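Local coordinates for insecticidal crystal protein Cry35Ab1 (Bacillus thuringiensis, PDB 4JP0) that acts with Cry34Ab1 as a binary insecticidal toxin against western corn rootworm larvae, probably targeting the midgut epithelium, at residues A[12-17]-A[129-134]; A[231-236]-A[293-298]; A[312-317]-A[338-343]. All coordinates share one frame; numbering follows the deposited sequence.

Interaction 1 (A[12-17]-A[129-134])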
# COMPACT_ATOMS: atom_id res chain seq x y z
N ASN A 12 -27.23 1.15 -22.29
CA ASN A 12 -28.49 1.00 -21.61
C ASN A 12 -29.36 -0.14 -22.18
O ASN A 12 -29.50 -0.30 -23.40
CB ASN A 12 -29.27 2.29 -21.68
CG ASN A 12 -30.53 2.25 -20.84
OD1 ASN A 12 -31.62 2.10 -21.36
ND2 ASN A 12 -30.37 2.37 -19.52
N HIS A 13 -29.94 -0.91 -21.28
CA HIS A 13 -30.80 -2.03 -21.70
C HIS A 13 -32.02 -1.56 -22.50
O HIS A 13 -32.34 -2.15 -23.52
CB HIS A 13 -31.26 -2.81 -20.47
CG HIS A 13 -32.28 -3.88 -20.75
ND1 HIS A 13 -31.96 -5.10 -21.30
CD2 HIS A 13 -33.60 -3.96 -20.45
CE1 HIS A 13 -33.03 -5.87 -21.35
NE2 HIS A 13 -34.04 -5.19 -20.86
N ALA A 14 -32.67 -0.49 -22.04
CA ALA A 14 -33.90 -0.02 -22.70
C ALA A 14 -33.66 0.64 -24.05
O ALA A 14 -34.38 0.35 -24.99
CB ALA A 14 -34.67 0.99 -21.83
N ASN A 15 -32.67 1.52 -24.14
CA ASN A 15 -32.55 2.36 -25.33
C ASN A 15 -31.32 2.13 -26.21
O ASN A 15 -31.19 2.74 -27.27
CB ASN A 15 -32.68 3.83 -24.91
CG ASN A 15 -31.50 4.34 -24.09
OD1 ASN A 15 -30.34 3.91 -24.24
ND2 ASN A 15 -31.77 5.34 -23.28
N GLY A 16 -30.41 1.28 -25.73
CA GLY A 16 -29.26 0.84 -26.51
C GLY A 16 -28.16 1.88 -26.72
O GLY A 16 -27.21 1.65 -27.50
N LEU A 17 -28.27 3.00 -26.02
CA LEU A 17 -27.29 4.10 -26.09
C LEU A 17 -26.13 3.86 -25.16
O LEU A 17 -26.28 3.11 -24.19
CB LEU A 17 -27.99 5.41 -25.79
CG LEU A 17 -29.15 5.79 -26.74
CD1 LEU A 17 -29.68 7.15 -26.29
CD2 LEU A 17 -28.66 5.81 -28.20
N ASN A 129 -39.29 -2.56 -11.53
CA ASN A 129 -38.54 -3.02 -12.66
C ASN A 129 -38.48 -2.18 -13.90
O ASN A 129 -39.33 -2.23 -14.77
CB ASN A 129 -38.71 -4.46 -13.01
CG ASN A 129 -37.77 -4.86 -14.11
OD1 ASN A 129 -37.27 -4.02 -14.84
ND2 ASN A 129 -37.48 -6.14 -14.18
N ASN A 130 -37.54 -1.36 -14.02
CA ASN A 130 -37.44 -0.26 -14.89
C ASN A 130 -36.29 -0.64 -15.78
O ASN A 130 -35.22 -0.72 -15.34
CB ASN A 130 -37.15 0.99 -14.10
CG ASN A 130 -37.09 2.19 -14.94
OD1 ASN A 130 -36.98 2.12 -16.12
ND2 ASN A 130 -37.15 3.32 -14.31
N PRO A 131 -36.62 -0.98 -17.02
CA PRO A 131 -35.59 -1.36 -17.99
C PRO A 131 -34.60 -0.21 -18.20
O PRO A 131 -33.47 -0.48 -18.63
CB PRO A 131 -36.40 -1.66 -19.26
CG PRO A 131 -37.65 -0.88 -19.06
CD PRO A 131 -37.98 -1.04 -17.59
N ASN A 132 -35.02 1.04 -17.93
CA ASN A 132 -34.14 2.19 -18.06
C ASN A 132 -33.07 2.29 -16.94
O ASN A 132 -32.15 3.11 -17.02
CB ASN A 132 -34.96 3.48 -18.15
CG ASN A 132 -35.63 3.62 -19.54
OD1 ASN A 132 -34.96 3.95 -20.53
ND2 ASN A 132 -36.92 3.33 -19.62
N GLN A 133 -33.17 1.42 -15.96
CA GLN A 133 -32.20 1.35 -14.89
C GLN A 133 -31.33 0.09 -15.04
O GLN A 133 -30.58 -0.26 -14.14
CB GLN A 133 -32.96 1.36 -13.54
CG GLN A 133 -33.61 2.74 -13.29
CD GLN A 133 -34.31 2.82 -11.96
OE1 GLN A 133 -34.69 1.80 -11.40
NE2 GLN A 133 -34.44 4.04 -11.41
N GLN A 134 -31.38 -0.55 -16.21
CA GLN A 134 -30.55 -1.73 -16.43
C GLN A 134 -29.46 -1.42 -17.48
O GLN A 134 -29.73 -0.77 -18.49
CB GLN A 134 -31.37 -2.93 -16.90
CG GLN A 134 -32.71 -3.17 -16.18
CD GLN A 134 -32.54 -3.34 -14.70
OE1 GLN A 134 -31.71 -4.14 -14.27
NE2 GLN A 134 -33.34 -2.61 -13.90
O HOH W 1 -34.52 5.78 -22.46
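H13 and A14 meet P131, N132 and Q134 where the loop after the first strand of the ricin B-type beta-trefoil domain packs on the loop leading into its last, strand 135-142. The 3-10 turn at 131-132 leads into a QxW sequence, as in ricin-like trefoils, that begins at Q133 and runs into strand 135-142.

Backbone and amide hydrogen bonds carry most of the polar contact. H13 N donates to Q134 O at 2.8 Å and nearly straight (167°), while A14 N makes only a weak bond to P131 O. From N12, whose CG stands anti to its own nitrogen (chi1 -173°), ND2 reaches N132 O at 3.2 Å; the acceptor lies near the plane of the N12 amide, but the donor sits well above the N132 carbonyl plane. The other end of this amide, OD1, takes N15 N on a lone pair in an Asx motif, so the group is held from both ends. Q134 NE2 bends back to donate to N130 O, while OE1 is bonded to N96.

Apolar contacts fill in beside these bonds. The H13 ring presents its CD2 edge to P131 CB (3.8 Å), and H13 CB lies against Q134 CB at 3.6 Å.

A14 CB touches N132 OD1 at 3.2 Å. That same oxygen accepts from a water at 2.7 Å, and the water in turn accepts from N15 ND2.

Interaction 2 (A[231-236]-A[293-298])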
# COMPACT_ATOMS: atom_id res chain seq x y z
N TYR A 231 21.06 4.76 20.24
CA TYR A 231 21.04 4.30 18.86
C TYR A 231 19.93 5.06 18.19
O TYR A 231 19.07 5.61 18.86
CB TYR A 231 20.83 2.78 18.74
CG TYR A 231 19.51 2.28 19.24
CD1 TYR A 231 18.40 2.24 18.39
CD2 TYR A 231 19.35 1.83 20.54
CE1 TYR A 231 17.20 1.78 18.83
CE2 TYR A 231 18.13 1.35 20.99
CZ TYR A 231 17.06 1.33 20.12
OH TYR A 231 15.83 0.88 20.52
N GLU A 232 19.97 5.10 16.87
CA GLU A 232 18.99 5.80 16.07
C GLU A 232 17.95 4.86 15.46
O GLU A 232 18.25 3.72 15.15
CB GLU A 232 19.71 6.50 14.93
CG GLU A 232 20.70 7.55 15.40
CD GLU A 232 21.55 8.07 14.25
OE1 GLU A 232 21.14 7.87 13.07
OE2 GLU A 232 22.61 8.68 14.53
N TRP A 233 16.74 5.34 15.29
CA TRP A 233 15.72 4.56 14.60
C TRP A 233 14.75 5.55 14.00
O TRP A 233 14.93 6.76 14.13
CB TRP A 233 15.04 3.58 15.54
CG TRP A 233 14.32 4.23 16.70
CD1 TRP A 233 14.87 4.67 17.87
CD2 TRP A 233 12.92 4.46 16.80
NE1 TRP A 233 13.88 5.18 18.69
CE2 TRP A 233 12.68 5.07 18.04
CE3 TRP A 233 11.84 4.24 15.93
CZ2 TRP A 233 11.40 5.44 18.45
CZ3 TRP A 233 10.58 4.61 16.33
CH2 TRP A 233 10.36 5.21 17.58
N GLY A 234 13.71 5.03 13.34
CA GLY A 234 12.75 5.89 12.68
C GLY A 234 13.03 5.89 11.18
O GLY A 234 13.20 4.84 10.56
N THR A 235 13.11 7.08 10.60
CA THR A 235 13.39 7.18 9.18
C THR A 235 14.10 8.46 8.89
O THR A 235 13.88 9.46 9.58
CB THR A 235 12.09 7.09 8.36
OG1 THR A 235 12.41 7.18 6.96
CG2 THR A 235 11.22 8.32 8.62
N GLU A 236 14.96 8.44 7.89
CA GLU A 236 15.67 9.64 7.47
C GLU A 236 15.09 10.14 6.17
O GLU A 236 15.57 11.11 5.59
CB GLU A 236 17.17 9.36 7.27
CG GLU A 236 17.95 9.15 8.56
CD GLU A 236 19.43 8.93 8.32
OE1 GLU A 236 19.84 8.86 7.14
OE2 GLU A 236 20.18 8.83 9.32
N TYR A 293 14.77 9.35 15.39
CA TYR A 293 14.87 9.33 16.86
C TYR A 293 16.15 8.71 17.42
O TYR A 293 16.92 8.10 16.70
CB TYR A 293 13.69 8.58 17.47
CG TYR A 293 12.37 9.04 16.93
CD1 TYR A 293 11.68 8.28 15.99
CD2 TYR A 293 11.82 10.27 17.33
CE1 TYR A 293 10.48 8.70 15.48
CE2 TYR A 293 10.63 10.70 16.82
CZ TYR A 293 9.96 9.91 15.89
OH TYR A 293 8.76 10.33 15.38
N GLN A 294 16.34 8.89 18.73
CA GLN A 294 17.45 8.26 19.46
C GLN A 294 16.93 7.67 20.76
O GLN A 294 16.37 8.39 21.58
CB GLN A 294 18.56 9.25 19.77
CG GLN A 294 18.95 10.08 18.59
CD GLN A 294 20.45 10.30 18.51
OE1 GLN A 294 21.11 10.46 19.54
NE2 GLN A 294 20.99 10.31 17.29
N GLU A 295 17.08 6.37 20.94
CA GLU A 295 16.56 5.74 22.13
C GLU A 295 17.70 5.54 23.09
O GLU A 295 18.73 4.96 22.74
CB GLU A 295 15.90 4.40 21.80
CG GLU A 295 15.19 3.77 22.99
CD GLU A 295 14.08 4.65 23.56
OE1 GLU A 295 13.62 5.56 22.84
OE2 GLU A 295 13.67 4.44 24.73
N GLN A 296 17.52 6.03 24.30
CA GLN A 296 18.55 5.85 25.32
C GLN A 296 18.51 4.40 25.77
O GLN A 296 17.43 3.84 25.95
CB GLN A 296 18.28 6.78 26.51
CG GLN A 296 19.34 6.74 27.61
CD GLN A 296 19.04 7.75 28.71
OE1 GLN A 296 18.09 8.54 28.60
NE2 GLN A 296 19.84 7.73 29.77
N SER A 297 19.67 3.77 25.90
CA SER A 297 19.66 2.40 26.36
C SER A 297 20.90 2.13 27.18
O SER A 297 21.76 3.00 27.35
CB SER A 297 19.55 1.41 25.21
OG SER A 297 18.99 0.19 25.69
N GLU A 298 20.98 0.92 27.71
CA GLU A 298 22.09 0.60 28.58
C GLU A 298 22.50 -0.84 28.32
O GLU A 298 21.65 -1.67 27.99
CB GLU A 298 21.65 0.76 30.04
CG GLU A 298 22.65 1.50 30.89
CD GLU A 298 22.39 1.37 32.39
OE1 GLU A 298 21.65 0.44 32.81
OE2 GLU A 298 22.94 2.19 33.15
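W233 and Y293 face each other as a hydrogen-bonded pair of the antiparallel two-stranded sheet formed by strands 225-234 and 292-301, in the toxin_10 part of the chain. Their side chains leave the same side of the sheet and run obliquely across each other. With its CG wedged between the backbone N and carbonyl carbon (chi1 61°), the indole leans over the partner strand. Y293 CB then lies over the face of its five-membered ring, 3.9 Å from the centroid, as a CH-pi contact. Farther out, Y293 CD1 covers the six-membered ring near its rim, 3.7 Å from W233 CH2; the two ring planes are inclined at 38°. G234 comes next to this pair, its CA 4.2 Å from Y293 CD1. The tyrosine hydroxyl is engaged beyond the pair by K288 NZ and the backbone N of E291.

Y231 repeats the inward lean on the same side, its ring running alongside E295. E295 CB sits over the ring face, 4.1 Å from the centroid in a second CH-pi contact, whereas S297 CB approaches the edge. Y341 also stacks with the Y231 ring, joining this pair to the neighbouring sheet.

On the other side of the sheet, E232, extended, and Q294, bent at chi2, lie side by side as a non-hydrogen-bonded pair, Q294 NE2 lying 3.4 Å from E232 CG with carboxylate and amide planes 22° apart.

The main chains are tied by Y293 N to W233 O, W233 N to Y293 O and E295 N to Y231 O, with a weaker bond from Y231 N to E295 O. W233 NE1 is buried without a polar partner, 3.6 Å from Y293 CB and 3.8 Å from E295 CB.

Interaction 3 (A[312-317]-A[338-343])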
# COMPACT_ATOMS: atom_id res chain seq x y z
N PHE A 312 20.32 -4.68 16.47
CA PHE A 312 19.65 -4.67 15.17
C PHE A 312 18.21 -4.22 15.27
O PHE A 312 17.57 -4.39 16.31
CB PHE A 312 19.70 -6.07 14.57
CG PHE A 312 21.09 -6.54 14.26
CD1 PHE A 312 21.81 -7.29 15.18
CD2 PHE A 312 21.68 -6.24 13.05
CE1 PHE A 312 23.08 -7.72 14.92
CE2 PHE A 312 22.95 -6.68 12.77
CZ PHE A 312 23.66 -7.43 13.71
N LEU A 313 17.73 -3.67 14.17
CA LEU A 313 16.34 -3.24 13.99
C LEU A 313 15.78 -3.90 12.75
O LEU A 313 16.51 -4.13 11.79
CB LEU A 313 16.29 -1.73 13.79
CG LEU A 313 16.66 -0.93 15.04
CD1 LEU A 313 17.06 0.48 14.67
CD2 LEU A 313 15.43 -0.95 15.97
N THR A 314 14.47 -4.16 12.77
CA THR A 314 13.78 -4.64 11.59
C THR A 314 13.49 -3.41 10.77
O THR A 314 12.89 -2.46 11.28
CB THR A 314 12.46 -5.33 11.94
OG1 THR A 314 12.76 -6.59 12.55
CG2 THR A 314 11.70 -5.73 10.66
N ILE A 315 13.96 -3.43 9.53
CA ILE A 315 13.70 -2.37 8.59
C ILE A 315 12.51 -2.76 7.75
O ILE A 315 12.37 -3.92 7.38
CB ILE A 315 14.88 -2.15 7.65
CG1 ILE A 315 16.19 -1.92 8.42
CG2 ILE A 315 14.59 -0.93 6.74
CD1 ILE A 315 16.18 -0.61 9.26
N THR A 316 11.63 -1.80 7.46
CA THR A 316 10.53 -2.06 6.51
C THR A 316 10.73 -1.13 5.32
O THR A 316 10.87 0.09 5.49
CB THR A 316 9.19 -1.80 7.16
OG1 THR A 316 9.00 -2.76 8.19
CG2 THR A 316 8.02 -2.09 6.19
N SER A 317 10.71 -1.68 4.11
CA SER A 317 10.88 -0.87 2.92
C SER A 317 9.61 -0.97 2.05
O SER A 317 9.27 -2.04 1.57
CB SER A 317 12.08 -1.36 2.10
OG SER A 317 12.30 -0.52 0.98
N ASN A 338 11.44 0.67 16.60
CA ASN A 338 12.20 0.52 17.83
C ASN A 338 11.69 -0.63 18.67
O ASN A 338 12.43 -1.15 19.52
CB ASN A 338 12.30 1.82 18.61
CG ASN A 338 11.01 2.19 19.26
OD1 ASN A 338 9.95 2.20 18.61
ND2 ASN A 338 11.07 2.51 20.55
N ASP A 339 10.46 -1.08 18.43
CA ASP A 339 9.96 -2.22 19.18
C ASP A 339 10.60 -3.53 18.71
O ASP A 339 10.41 -4.60 19.32
CB ASP A 339 8.43 -2.29 19.12
CG ASP A 339 7.77 -1.35 20.13
OD1 ASP A 339 8.43 -0.99 21.13
OD2 ASP A 339 6.61 -0.93 20.02
N THR A 340 11.37 -3.46 17.64
CA THR A 340 12.02 -4.68 17.17
C THR A 340 13.49 -4.73 17.54
O THR A 340 14.21 -5.63 17.11
CB THR A 340 11.93 -4.83 15.64
OG1 THR A 340 12.63 -3.75 15.00
CG2 THR A 340 10.49 -4.72 15.18
N TYR A 341 13.93 -3.77 18.33
CA TYR A 341 15.35 -3.65 18.66
C TYR A 341 15.82 -4.89 19.41
O TYR A 341 15.20 -5.29 20.41
CB TYR A 341 15.59 -2.37 19.48
CG TYR A 341 17.04 -2.07 19.77
CD1 TYR A 341 17.94 -1.78 18.74
CD2 TYR A 341 17.50 -2.05 21.07
CE1 TYR A 341 19.27 -1.49 19.01
CE2 TYR A 341 18.85 -1.77 21.35
CZ TYR A 341 19.72 -1.49 20.33
OH TYR A 341 21.04 -1.23 20.63
N ASN A 342 16.91 -5.48 18.95
CA ASN A 342 17.47 -6.61 19.68
C ASN A 342 18.94 -6.42 19.75
O ASN A 342 19.54 -5.98 18.78
CB ASN A 342 17.21 -7.91 18.93
CG ASN A 342 15.84 -8.45 19.21
OD1 ASN A 342 15.66 -9.23 20.16
ND2 ASN A 342 14.85 -8.03 18.39
N VAL A 343 19.55 -6.75 20.89
CA VAL A 343 21.00 -6.67 20.96
C VAL A 343 21.64 -8.06 21.00
O VAL A 343 21.02 -9.06 21.43
CB VAL A 343 21.48 -5.86 22.18
CG1 VAL A 343 21.10 -4.41 22.02
CG2 VAL A 343 20.86 -6.44 23.46
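The Y341 ring turns its edge to L313: L313 CD2 lies close to the ring plane, 3.8 Å from Y341 CD1. The F312 carbonyl oxygen also approaches Y341 CD1, at 3.6 Å but obliquely. The Y341 hydroxyl is bonded to that of Y229. On the F312 ring, N342 O makes a similarly oblique approach.

L313 uses one methyl branch for most of its contact: CD2 rests against Y341 CB at 3.8 Å and reaches on to the backbone of N338. Its side chain crosses that of Y341 at a slant.

At T314 and T340 the side chains cross almost at right angles. T340 OG1, placed between its backbone N and carbonyl carbon (chi1 63°), accepts T314 N at 2.9 Å along a nearly straight bond (168°). A side-chain hydroxyl thus substitutes for a strand carbonyl where the partner chain curls through the turn at 338-341. The same OG1 is hydrogen-bonded to D337 O, which fixes its rotation.

Regular pairing resumes at F312 and N342, an antiparallel hydrogen-bonded pair with F312 N to N342 O at 2.8 Å and N342 N to F312 O at 2.9 Å. The N342 amide folds back, its ND2 donating to T340 O from above the carbonyl plane.

The contact lies within the beta hairpin of strands 307-323 and 327-346, at an interruption in the second. Strand 202-221 pairs with the opposite edge of strand 307-323, through bonds of L313 to Q212 and I315 to Y210, while W233 of strand 225-234 packs on L313.

How the interactions relate
Interactions 2 and 3 form one continuous packed region, their centres 10 Å apart. Interaction 2 belongs to a two-stranded sheet and interaction 3 to the hairpin at the edge of a four-stranded one. The two sheets are joined by backbone bonds of E232 to V215 and G234 to S336 as well as by side chains: L313 CD1 lies 3.8 Å from W233 CB, and W233 CH2 lies 3.2 Å from N338 OD1. Interaction 1 is remote, in the lectin-like beta-trefoil on the opposite side of the chain's centre. Its centre is about 63 Å from that of interaction 2 and about 58 Å from that of interaction 3, reflecting the elongated shape of this toxin.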